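PDB 5JT8: Blo t 1 allergen from Blomia tropicalis, which is a mite allergen of the papain family that probably cleaves proteins as a cysteine protease, its chain also carrying a cathepsin-type inhibitory propeptide region. Local coordinates for residues 126-131 with 298-303; 160-165 with 200-205. All blocks are in the same frame, centred on the assembly; numbering follows the deposited sequence.

Interaction 1: 126-131 with 298-303. With NO3 (nitrate ion), chain I.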
loop_
_atom_site.group_PDB
_atom_site.type_symbol
_atom_site.label_atom_id
_atom_site.label_comp_id
_atom_site.label_asym_id
_atom_site.label_seq_id
_atom_site.Cartn_x
_atom_site.Cartn_y
_atom_site.Cartn_z
ATOM N N THR A 126 -5.026 -12.921 3.515
ATOM C CA THR A 126 -6.245 -12.726 2.743
ATOM C C THR A 126 -5.891 -12.347 1.311
ATOM O O THR A 126 -4.760 -11.951 1.013
ATOM C CB THR A 126 -7.163 -11.654 3.377
ATOM O OG1 THR A 126 -6.476 -10.400 3.423
ATOM C CG2 THR A 126 -7.567 -12.072 4.798
ATOM N N ARG A 127 -6.866 -12.483 0.426
ATOM C CA ARG A 127 -6.647 -12.235 -0.990
ATOM C C ARG A 127 -6.299 -10.790 -1.282
ATOM O O ARG A 127 -6.653 -9.887 -0.527
ATOM C CB ARG A 127 -7.884 -12.647 -1.797
ATOM C CG ARG A 127 -8.143 -14.147 -1.790
ATOM C CD ARG A 127 -9.141 -14.534 -2.874
ATOM N NE ARG A 127 -8.695 -15.690 -3.658
ATOM C CZ ARG A 127 -7.745 -15.647 -4.594
ATOM N NH1 ARG A 127 -7.114 -14.506 -4.867
ATOM N NH2 ARG A 127 -7.415 -16.751 -5.252
ATOM N N ILE A 128 -5.611 -10.585 -2.396
ATOM C CA ILE A 128 -5.162 -9.265 -2.803
ATOM C C ILE A 128 -6.364 -8.385 -3.151
ATOM O O ILE A 128 -7.282 -8.824 -3.839
ATOM C CB ILE A 128 -4.183 -9.376 -3.998
ATOM C CG1 ILE A 128 -2.816 -9.889 -3.510
ATOM C CG2 ILE A 128 -4.047 -8.059 -4.735
ATOM C CD1 ILE A 128 -2.016 -8.866 -2.730
ATOM N N ARG A 129 -6.358 -7.147 -2.658
ATOM C CA ARG A 129 -7.463 -6.215 -2.897
ATOM C C ARG A 129 -7.108 -5.207 -3.978
ATOM O O ARG A 129 -5.952 -5.112 -4.396
ATOM C CB ARG A 129 -7.833 -5.471 -1.614
ATOM C CG ARG A 129 -7.852 -6.318 -0.346
ATOM C CD ARG A 129 -8.824 -7.508 -0.438
ATOM N NE ARG A 129 -9.037 -8.137 0.872
ATOM C CZ ARG A 129 -9.671 -9.294 1.060
ATOM N NH1 ARG A 129 -10.157 -9.968 0.025
ATOM N NH2 ARG A 129 -9.821 -9.777 2.286
ATOM N N GLN A 130 -8.093 -4.423 -4.402
ATOM C CA GLN A 130 -7.876 -3.418 -5.445
ATOM C C GLN A 130 -8.524 -2.082 -5.081
ATOM O O GLN A 130 -9.740 -1.986 -5.048
ATOM C CB GLN A 130 -8.430 -3.914 -6.786
ATOM C CG GLN A 130 -7.956 -3.095 -7.979
ATOM C CD GLN A 130 -8.184 -3.789 -9.320
ATOM O OE1 GLN A 130 -8.964 -4.747 -9.433
ATOM N NE2 GLN A 130 -7.498 -3.300 -10.348
ATOM N N GLN A 131 -7.725 -1.051 -4.814
ATOM C CA GLN A 131 -8.297 0.218 -4.353
ATOM C C GLN A 131 -8.987 0.988 -5.485
ATOM O O GLN A 131 -9.878 1.805 -5.236
ATOM C CB GLN A 131 -7.217 1.091 -3.702
ATOM C CG GLN A 131 -6.137 1.568 -4.663
ATOM C CD GLN A 131 -5.034 2.337 -3.958
ATOM O OE1 GLN A 131 -4.117 1.742 -3.406
ATOM N NE2 GLN A 131 -5.128 3.670 -3.961
ATOM N N ILE A 298 9.360 -8.223 0.594
ATOM C CA ILE A 298 8.112 -8.650 -0.047
ATOM C C ILE A 298 6.988 -7.667 0.277
ATOM O O ILE A 298 6.611 -7.479 1.443
ATOM C CB ILE A 298 7.690 -10.055 0.378
ATOM C CG1 ILE A 298 8.871 -11.034 0.256
ATOM C CG2 ILE A 298 6.494 -10.509 -0.455
ATOM C CD1 ILE A 298 8.620 -12.401 0.902
ATOM N N ILE A 299 6.468 -7.031 -0.766
ATOM C CA ILE A 299 5.472 -5.975 -0.621
ATOM C C ILE A 299 4.090 -6.427 -1.047
ATOM O O ILE A 299 3.886 -6.865 -2.182
ATOM C CB ILE A 299 5.882 -4.734 -1.435
ATOM C CG1 ILE A 299 7.059 -4.039 -0.746
ATOM C CG2 ILE A 299 4.715 -3.757 -1.584
ATOM C CD1 ILE A 299 7.540 -2.801 -1.475
ATOM N N ARG A 300 3.135 -6.337 -0.130
ATOM C CA ARG A 300 1.736 -6.555 -0.495
ATOM C C ARG A 300 1.087 -5.238 -0.894
ATOM O O ARG A 300 0.953 -4.319 -0.067
ATOM C CB ARG A 300 0.954 -7.181 0.654
ATOM C CG ARG A 300 -0.548 -7.198 0.431
ATOM C CD ARG A 300 -1.251 -7.785 1.630
ATOM N NE ARG A 300 -2.703 -7.645 1.542
ATOM C CZ ARG A 300 -3.532 -8.636 1.228
ATOM N NH1 ARG A 300 -3.064 -9.850 0.956
ATOM N NH2 ARG A 300 -4.832 -8.411 1.183
ATOM N N ASN A 301 0.681 -5.156 -2.157
ATOM C CA ASN A 301 0.124 -3.928 -2.715
ATOM C C ASN A 301 -1.397 -4.074 -2.840
ATOM O O ASN A 301 -1.928 -5.170 -2.671
ATOM C CB ASN A 301 0.777 -3.628 -4.070
ATOM C CG ASN A 301 0.632 -2.171 -4.501
ATOM O OD1 ASN A 301 -0.104 -1.396 -3.897
ATOM N ND2 ASN A 301 1.337 -1.804 -5.564
ATOM N N SER A 302 -2.089 -2.971 -3.118
ATOM C CA SER A 302 -3.546 -2.972 -3.236
ATOM C C SER A 302 -4.003 -2.521 -4.627
ATOM O O SER A 302 -4.937 -1.721 -4.765
ATOM C CB SER A 302 -4.164 -2.072 -2.162
ATOM O OG SER A 302 -3.606 -0.760 -2.206
ATOM N N TRP A 303 -3.341 -3.045 -5.658
ATOM C CA TRP A 303 -3.642 -2.661 -7.038
ATOM C C TRP A 303 -4.082 -3.855 -7.889
ATOM O O TRP A 303 -3.889 -3.862 -9.105
ATOM C CB TRP A 303 -2.428 -1.994 -7.685
ATOM C CG TRP A 303 -2.049 -0.651 -7.085
ATOM C CD1 TRP A 303 -2.805 0.121 -6.257
ATOM C CD2 TRP A 303 -0.826 0.064 -7.298
ATOM N NE1 TRP A 303 -2.133 1.271 -5.941
ATOM C CE2 TRP A 303 -0.909 1.258 -6.558
ATOM C CE3 TRP A 303 0.336 -0.198 -8.034
ATOM C CZ2 TRP A 303 0.125 2.200 -6.534
ATOM C CZ3 TRP A 303 1.371 0.738 -8.007
ATOM C CH2 TRP A 303 1.254 1.922 -7.262
HETATM N N NO3 I . -10.478 -12.930 2.136
HETATM O O1 NO3 I . -9.599 -13.726 1.691
HETATM O O2 NO3 I . -10.734 -12.893 3.377
HETATM O O3 NO3 I . -11.108 -12.171 1.339
HETATM O O HOH W 1 -4.144 -6.141 -1.185
HETATM O O HOH W 2 -6.638 -7.077 2.899
#
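Arg300 reaches from the end of strand 294-300 to two successive backbone carbonyls of the loop 126-131. Its NH1 donates to Thr126 O at 2.7 Å, close to the guanidinium plane, while NH2 meets Arg127 O at 2.9 Å from above that carbonyl's plane. A stretched chain, with CG anti to the backbone N (chi1 169°), carries the group across, and Ile128 CD1 lies over one guanidinium face, toward its rim. Further along, Gln131 N donates to Ser302 O at 2.9 Å, beside the single backbone bridge between Gln130 and Trp303. Gln131 OE1 takes the hydroxyl of Ser302 OG at 2.8 Å and, weakly, the indole NE1 of Trp303 at 3.3 Å.

Beside Arg300, Arg129 holds its guanidinium plane 88° from its neighbour's. A bend at chi2 (-58°) turns it toward a nitrate ion, probably from the crystallisation liquor, whose O3 lies 2.7 Å from Arg129 NH1. One water bridges Arg129 N and Asn301 O.

In the second shell, Glu147 pairs with Arg129 NH2, and His281 bonds Asn301 OD1 and stacks on Trp303. Glu74, Tyr75 and Phe83 of the propeptide region also pack here, as in an inhibited proenzyme. By family homology Gln131 probably corresponds to papain's oxyanion-hole glutamine, and His281 and Asn301 to its catalytic histidine and asparagine. The two donors on OE1 would fix the amide's orientation, leaving NE2, which bonds Cys134 O, as the end suited to an oxyanion hole.

Interaction 2: 160-165 with 200-205; sequences LSEQEL and VEERNY. Unlike the reference sequence in segment 200-205: Arg203 (reference Glu).
Ser161 and Val200 are joined by a backbone bond, Ser161 N to Val200 O at 3.1 Å; it accompanies the single bridge that pairs Leu160 with Glu201. The contact ties the N-terminal end of helix 162-168 to the loop after helix 187-196, probably in the mainly helical half of the papain fold.

Side-chain hydrogen bonds surround this link. Ser161 is the N-cap of helix 162-168: its OG, trans to the main-chain nitrogen (chi1 180°), accepts from Glu164 N at 3.1 Å and donates to Tyr205 O, a bond modelled so short that its exact length is doubtful. A small hydroxyl suits a place where one atom must both accept and donate. The extended Glu164 side chain reaches back to Val200, its OE1 taking Val200 N at 3.0 Å almost along the C-O axis, while OE2 meets Arg222 and Tyr193.

Packing is centred on the Tyr205 ring. Glu164 CA stands over the middle of one face, and Glu164 CB makes an off-centre CH-pi contact, 4.1 Å from the centroid. Gln163 CG comes to 3.4 Å from Tyr205 CE1. The phenol OH goes on to Asp167 in the same helix, so tyrosine offers both a flat face and a polar tip.

Two waters line the Glu202 side. One accepts from Gln163 N and donates to Glu202 OE1 and Tyr205 O. The other sits between the carboxylates of Glu162 and Glu202, whose OE1 atoms are 4.0 Å apart. Glu202 OE2 also accepts from Tyr207 N. The proximity of two acids, one of them buried, may raise the proton affinity of either, whereas the Arg222 pairing would probably favour the ionised form of Glu164.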
loop_
_atom_site.group_PDB
_atom_site.type_symbol
_atom_site.label_atom_id
_atom_site.label_comp_id
_atom_site.label_asym_id
_atom_site.label_seq_id
_atom_site.Cartn_x
_atom_site.Cartn_y
_atom_site.Cartn_z
ATOM N N LEU A 160 -12.254 -6.998 5.950
ATOM C CA LEU A 160 -12.731 -5.788 6.597
ATOM C C LEU A 160 -13.131 -4.723 5.581
ATOM O O LEU A 160 -12.705 -4.755 4.420
ATOM C CB LEU A 160 -11.664 -5.246 7.542
ATOM C CG LEU A 160 -11.253 -6.192 8.670
ATOM C CD1 LEU A 160 -10.111 -5.597 9.482
ATOM C CD2 LEU A 160 -12.421 -6.542 9.570
ATOM N N SER A 161 -13.952 -3.785 6.037
ATOM C CA SER A 161 -14.437 -2.683 5.209
ATOM C C SER A 161 -13.460 -1.503 5.138
ATOM O O SER A 161 -13.397 -0.688 6.067
ATOM C CB SER A 161 -15.785 -2.188 5.753
ATOM O OG SER A 161 -16.303 -1.115 4.994
ATOM N N GLU A 162 -12.711 -1.406 4.042
ATOM C CA GLU A 162 -11.926 -0.208 3.774
ATOM C C GLU A 162 -12.814 1.027 3.641
ATOM O O GLU A 162 -12.412 2.131 4.007
ATOM C CB GLU A 162 -11.084 -0.364 2.505
ATOM C CG GLU A 162 -9.832 -1.212 2.680
ATOM C CD GLU A 162 -10.120 -2.708 2.628
ATOM O OE1 GLU A 162 -11.287 -3.094 2.370
ATOM O OE2 GLU A 162 -9.171 -3.503 2.835
ATOM N N GLN A 163 -14.019 0.839 3.114
ATOM C CA GLN A 163 -14.915 1.961 2.851
ATOM C C GLN A 163 -15.312 2.638 4.170
ATOM O O GLN A 163 -15.452 3.864 4.234
ATOM C CB GLN A 163 -16.159 1.499 2.079
ATOM C CG GLN A 163 -17.076 2.619 1.566
ATOM C CD GLN A 163 -16.426 3.482 0.504
ATOM O OE1 GLN A 163 -15.947 2.978 -0.517
ATOM N NE2 GLN A 163 -16.400 4.794 0.741
ATOM N N GLU A 164 -15.479 1.846 5.226
ATOM C CA GLU A 164 -15.835 2.408 6.520
ATOM C C GLU A 164 -14.688 3.288 7.025
ATOM O O GLU A 164 -14.921 4.304 7.675
ATOM C CB GLU A 164 -16.154 1.324 7.558
ATOM C CG GLU A 164 -16.575 1.934 8.908
ATOM C CD GLU A 164 -16.916 0.928 9.981
ATOM O OE1 GLU A 164 -16.707 -0.290 9.769
ATOM O OE2 GLU A 164 -17.378 1.365 11.061
ATOM N N LEU A 165 -13.453 2.889 6.737
ATOM C CA LEU A 165 -12.301 3.713 7.086
ATOM C C LEU A 165 -12.330 5.023 6.293
ATOM O O LEU A 165 -12.138 6.112 6.850
ATOM C CB LEU A 165 -10.994 2.966 6.824
ATOM C CG LEU A 165 -10.599 1.893 7.837
ATOM C CD1 LEU A 165 -9.359 1.146 7.379
ATOM C CD2 LEU A 165 -10.402 2.498 9.253
ATOM N N VAL A 200 -16.499 -3.132 10.661
ATOM C CA VAL A 200 -17.359 -4.242 10.269
ATOM C C VAL A 200 -16.753 -4.879 9.023
ATOM O O VAL A 200 -15.834 -4.323 8.412
ATOM C CB VAL A 200 -18.818 -3.814 9.975
ATOM C CG1 VAL A 200 -19.478 -3.234 11.222
ATOM C CG2 VAL A 200 -18.874 -2.842 8.800
ATOM N N GLU A 201 -17.272 -6.037 8.638
ATOM C CA GLU A 201 -16.787 -6.702 7.434
ATOM C C GLU A 201 -17.264 -6.009 6.167
ATOM O O GLU A 201 -18.279 -5.292 6.162
ATOM C CB GLU A 201 -17.235 -8.158 7.403
ATOM C CG GLU A 201 -16.434 -9.098 8.289
ATOM C CD GLU A 201 -17.186 -10.399 8.512
ATOM O OE1 GLU A 201 -18.228 -10.360 9.209
ATOM O OE2 GLU A 201 -16.754 -11.442 7.970
ATOM N N GLU A 202 -16.511 -6.250 5.099
ATOM C CA GLU A 202 -16.843 -5.804 3.754
ATOM C C GLU A 202 -18.321 -5.968 3.372
ATOM O O GLU A 202 -18.918 -5.054 2.799
ATOM C CB GLU A 202 -15.955 -6.558 2.750
ATOM C CG GLU A 202 -16.234 -6.229 1.305
ATOM C CD GLU A 202 -15.819 -4.820 0.940
ATOM O OE1 GLU A 202 -15.012 -4.232 1.682
ATOM O OE2 GLU A 202 -16.295 -4.307 -0.091
ATOM N N ARG A 203 -18.909 -7.121 3.699
ATOM C CA ARG A 203 -20.317 -7.403 3.393
ATOM C C ARG A 203 -21.267 -6.314 3.867
ATOM O O ARG A 203 -22.282 -6.038 3.235
ATOM C CB ARG A 203 -20.784 -8.709 4.047
ATOM C CG ARG A 203 -20.155 -10.006 3.586
ATOM C CD ARG A 203 -20.344 -11.053 4.687
ATOM N NE ARG A 203 -21.686 -10.946 5.273
ATOM C CZ ARG A 203 -21.964 -11.035 6.572
ATOM N NH1 ARG A 203 -20.995 -11.249 7.456
ATOM N NH2 ARG A 203 -23.223 -10.915 6.985
ATOM N N ASN A 204 -20.956 -5.742 5.020
ATOM C CA ASN A 204 -21.876 -4.843 5.688
ATOM C C ASN A 204 -21.619 -3.377 5.345
ATOM O O ASN A 204 -22.469 -2.527 5.576
ATOM C CB ASN A 204 -21.795 -5.062 7.195
ATOM C CG ASN A 204 -22.422 -6.375 7.622
ATOM O OD1 ASN A 204 -21.768 -7.225 8.219
ATOM N ND2 ASN A 204 -23.695 -6.548 7.308
ATOM N N TYR A 205 -20.451 -3.080 4.787
ATOM C CA TYR A 205 -20.136 -1.711 4.391
ATOM C C TYR A 205 -19.225 -1.833 3.171
ATOM O O TYR A 205 -18.003 -1.726 3.299
ATOM C CB TYR A 205 -19.433 -0.944 5.542
ATOM C CG TYR A 205 -19.414 0.582 5.436
ATOM C CD1 TYR A 205 -19.344 1.205 4.200
ATOM C CD2 TYR A 205 -19.629 1.390 6.561
ATOM C CE1 TYR A 205 -19.371 2.580 4.081
ATOM C CE2 TYR A 205 -19.645 2.793 6.457
ATOM C CZ TYR A 205 -19.526 3.381 5.212
ATOM O OH TYR A 205 -19.554 4.763 5.083
HETATM O O HOH W 3 -12.454 -5.292 1.538
HETATM O O HOH W 4 -15.341 -1.430 2.237
#

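How the interactions relate
Interactions 1 and 2 have centres 16 Å apart and nearest atoms about 4 Å apart, without touching; both lie against helix 139-154, which begins just after the modified Cys137, probably the counterpart of papain's nucleophile. Glu147 on that helix serves both, one carboxylate oxygen meeting Thr126 and Arg129, the other Leu160 N. Phe140 is similarly shared, touched by Arg129, Gln131 and Ser302 in interaction 1 and by Glu162 in interaction 2. Tyr207 makes a further link, its OH bonding Gln131 O and its N Glu202. Interaction 1 contributes Gln131 and Asn301 to the probable active site, whereas interaction 2, whose centre lies about 17 Å from the centre of the chain, ties a helix start to a loop.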